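Local coordinates for nitroreductase-like family protein (Bacillus cereus, PDB 2I7H) that belongs to the nitroreductase-like family of flavoproteins and binds flavin mononucleotide as a two-chain assembly, at residues Gly140-Asn144 / Pro145-Glu149. Residues are numbered along the deposited sequence; the frame is centred on the assembly and turned at random.
Sequences GLNYN and PLFIE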
ATOM      1  N   GLY A 140      -9.435  -7.028 -15.351  1.00 42.43           N
ATOM      2  CA  GLY A 140      -8.889  -8.028 -16.234  1.00 42.00           C
ATOM      3  C   GLY A 140      -7.913  -7.583 -17.295  1.00 41.35           C
ATOM      4  O   GLY A 140      -7.133  -8.396 -17.780  1.00 41.33           O
ATOM      5  N   LEU A 141      -7.946  -6.300 -17.645  1.00 40.72           N
ATOM      6  CA  LEU A 141      -7.061  -5.761 -18.686  1.00 39.74           C
ATOM      7  C   LEU A 141      -5.592  -5.962 -18.282  1.00 39.42           C
ATOM      8  O   LEU A 141      -4.767  -6.388 -19.089  1.00 39.50           O
ATOM      9  CB  LEU A 141      -7.388  -4.284 -18.945  1.00 39.42           C
ATOM     10  CG  LEU A 141      -6.364  -3.475 -19.739  1.00 39.84           C
ATOM     11  CD1 LEU A 141      -6.447  -3.853 -21.261  1.00 35.79           C
ATOM     12  CD2 LEU A 141      -6.558  -1.960 -19.480  1.00 38.20           C
ATOM     13  N   ASN A 142      -5.313  -5.717 -17.003  1.00 38.98           N
ATOM     14  CA  ASN A 142      -3.987  -5.810 -16.430  1.00 38.56           C
ATOM     15  C   ASN A 142      -3.446  -7.239 -16.373  1.00 38.53           C
ATOM     16  O   ASN A 142      -2.246  -7.439 -16.158  1.00 38.89           O
ATOM     17  CB  ASN A 142      -3.991  -5.193 -15.030  1.00 38.19           C
ATOM     18  CG  ASN A 142      -4.404  -3.713 -15.024  1.00 39.19           C
ATOM     19  OD1 ASN A 142      -4.708  -3.136 -16.080  1.00 41.18           O
ATOM     20  ND2 ASN A 142      -4.394  -3.083 -13.829  1.00 32.89           N
ATOM     21  N   TYR A 143      -4.317  -8.224 -16.571  1.00 38.86           N
ATOM     22  CA  TYR A 143      -3.912  -9.644 -16.524  1.00 39.35           C
ATOM     23  C   TYR A 143      -3.897 -10.285 -17.912  1.00 40.12           C
ATOM     24  O   TYR A 143      -3.465 -11.425 -18.077  1.00 39.93           O
ATOM     25  CB  TYR A 143      -4.819 -10.459 -15.563  1.00 39.20           C
ATOM     26  CG  TYR A 143      -4.828  -9.985 -14.130  1.00 37.36           C
ATOM     27  CD1 TYR A 143      -5.509  -8.819 -13.761  1.00 39.33           C
ATOM     28  CD2 TYR A 143      -4.176 -10.717 -13.132  1.00 39.82           C
ATOM     29  CE1 TYR A 143      -5.519  -8.364 -12.424  1.00 40.37           C
ATOM     30  CE2 TYR A 143      -4.189 -10.310 -11.791  1.00 35.11           C
ATOM     31  CZ  TYR A 143      -4.854  -9.137 -11.448  1.00 39.66           C
ATOM     32  OH  TYR A 143      -4.869  -8.737 -10.149  1.00 38.70           O
ATOM     33  N   ASN A 144      -4.374  -9.528 -18.903  1.00 41.09           N
ATOM     34  CA  ASN A 144      -4.506  -9.986 -20.278  1.00 41.84           C
ATOM     35  C   ASN A 144      -3.131 -10.056 -20.952  1.00 41.77           C
ATOM     36  O   ASN A 144      -2.462  -9.034 -21.098  1.00 41.99           O
ATOM     37  CB  ASN A 144      -5.466  -9.056 -21.033  1.00 42.00           C
ATOM     38  CG  ASN A 144      -5.880  -9.614 -22.364  1.00 42.60           C
ATOM     39  OD1 ASN A 144      -5.082 -10.215 -23.064  1.00 46.74           O
ATOM     40  ND2 ASN A 144      -7.132  -9.403 -22.733  1.00 43.10           N
ATOM     41  N   PRO A 145      -2.683 -11.273 -21.324  1.00 41.66           N
ATOM     42  CA  PRO A 145      -1.347 -11.425 -21.895  1.00 41.70           C
ATOM     43  C   PRO A 145      -1.164 -10.651 -23.204  1.00 41.94           C
ATOM     44  O   PRO A 145      -0.034 -10.266 -23.543  1.00 40.64           O
ATOM     45  CB  PRO A 145      -1.209 -12.952 -22.095  1.00 42.51           C
ATOM     46  CG  PRO A 145      -2.581 -13.483 -22.070  1.00 41.71           C
ATOM     47  CD  PRO A 145      -3.372 -12.562 -21.182  1.00 41.33           C
ATOM     48  N   LEU A 146      -2.278 -10.406 -23.904  1.00 42.31           N
ATOM     49  CA  LEU A 146      -2.292  -9.565 -25.093  1.00 42.92           C
ATOM     50  C   LEU A 146      -1.966  -8.097 -24.803  1.00 42.90           C
ATOM     51  O   LEU A 146      -1.236  -7.469 -25.566  1.00 43.26           O
ATOM     52  CB  LEU A 146      -3.629  -9.680 -25.846  1.00 43.47           C
ATOM     53  CG  LEU A 146      -3.909 -10.953 -26.663  1.00 44.23           C
ATOM     54  CD1 LEU A 146      -5.356 -10.984 -27.146  1.00 41.86           C
ATOM     55  CD2 LEU A 146      -2.920 -11.150 -27.814  1.00 46.33           C
ATOM     56  N   PHE A 147      -2.510  -7.559 -23.714  1.00 42.91           N
ATOM     57  CA  PHE A 147      -2.206  -6.201 -23.288  1.00 43.03           C
ATOM     58  C   PHE A 147      -0.762  -6.085 -22.769  1.00 43.54           C
ATOM     59  O   PHE A 147      -0.043  -5.131 -23.092  1.00 43.69           O
ATOM     60  CB  PHE A 147      -3.233  -5.731 -22.237  1.00 42.81           C
ATOM     61  CG  PHE A 147      -2.938  -4.378 -21.668  1.00 42.70           C
ATOM     62  CD1 PHE A 147      -2.578  -4.237 -20.325  1.00 42.00           C
ATOM     63  CD2 PHE A 147      -2.956  -3.242 -22.487  1.00 42.56           C
ATOM     64  CE1 PHE A 147      -2.273  -2.992 -19.802  1.00 41.32           C
ATOM     65  CE2 PHE A 147      -2.656  -1.995 -21.971  1.00 43.40           C
ATOM     66  CZ  PHE A 147      -2.309  -1.872 -20.614  1.00 41.59           C
ATOM     67  N   ILE A 148      -0.350  -7.073 -21.978  1.00 43.79           N
ATOM     68  CA  ILE A 148       0.962  -7.087 -21.332  1.00 44.01           C
ATOM     69  C   ILE A 148       2.104  -7.085 -22.354  1.00 44.39           C
ATOM     70  O   ILE A 148       3.081  -6.344 -22.201  1.00 44.12           O
ATOM     71  CB  ILE A 148       1.088  -8.289 -20.361  1.00 43.76           C
ATOM     72  CG1 ILE A 148       0.043  -8.179 -19.237  1.00 44.32           C
ATOM     73  CG2 ILE A 148       2.497  -8.370 -19.779  1.00 44.71           C
ATOM     74  CD1 ILE A 148      -0.365  -9.531 -18.565  1.00 43.47           C
ATOM     75  N   GLU A 149       1.971  -7.924 -23.383  1.00 44.78           N
ATOM     76  CA  GLU A 149       2.913  -7.979 -24.504  1.00 45.76           C
ATOM     77  C   GLU A 149       2.752  -6.714 -25.353  1.00 44.59           C
ATOM     78  O   GLU A 149       3.730  -6.105 -25.761  1.00 43.91           O
ATOM     79  CB  GLU A 149       2.706  -9.285 -25.308  1.00 46.12           C
ATOM     80  CG  GLU A 149       2.809  -9.185 -26.805  1.00 53.53           C
ATOM     81  CD  GLU A 149       1.454  -9.388 -27.546  1.00 62.59           C
ATOM     82  OE1 GLU A 149       0.906  -8.396 -28.123  1.00 65.17           O
ATOM     83  OE2 GLU A 149       0.951 -10.548 -27.575  1.00 64.20           O
TER
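The carbonyl oxygen of Asn144 receives two backbone N-H groups of the helix that starts right after it. The bond from Ile148 N to Asn144 O is short and fairly straight (3.0 Å, 163° at the hydrogen), whereas that from Phe147 N to the same oxygen is weak and strongly bent. Asn144 is the N-cap, and its side chain serves the first turn as well: with CG anti to the backbone N (chi1 -168°), OD1 turns toward the first helical turn and accepts from Leu146 N at 2.9 Å, the donor tilted 19° from the amide's carbonyl plane. Its ND2 makes a weak hydrogen bond to Ser72 O. Pro145, which has no N-H to offer, occupies N1, a position where proline is well tolerated.

Apolar packing accompanies the cap. Leu141, in the 3-10 turn before it, lays CD1 over one face of the Phe147 ring in a CH-pi contact, 3.9 Å from the centroid and displaced toward the rim. Ile148 sends its CD1 methyl back to the turn, 3.7 Å from Tyr143 O.

The 3-10 turn follows strand 132-137, to which Asn142 ND2 is tied by a hydrogen bond to O of Lys137, a residue of the flavin mononucleotide pocket; the Asn142 side chain lies about 7 Å from that ligand. Tyr143 OH bonds Asp110 OD2 of the second subunit. Phe147 packs against helix 62-71, at Leu65, Ala68 and Val69, and against strand 157-167, at Ile159 and Ile162.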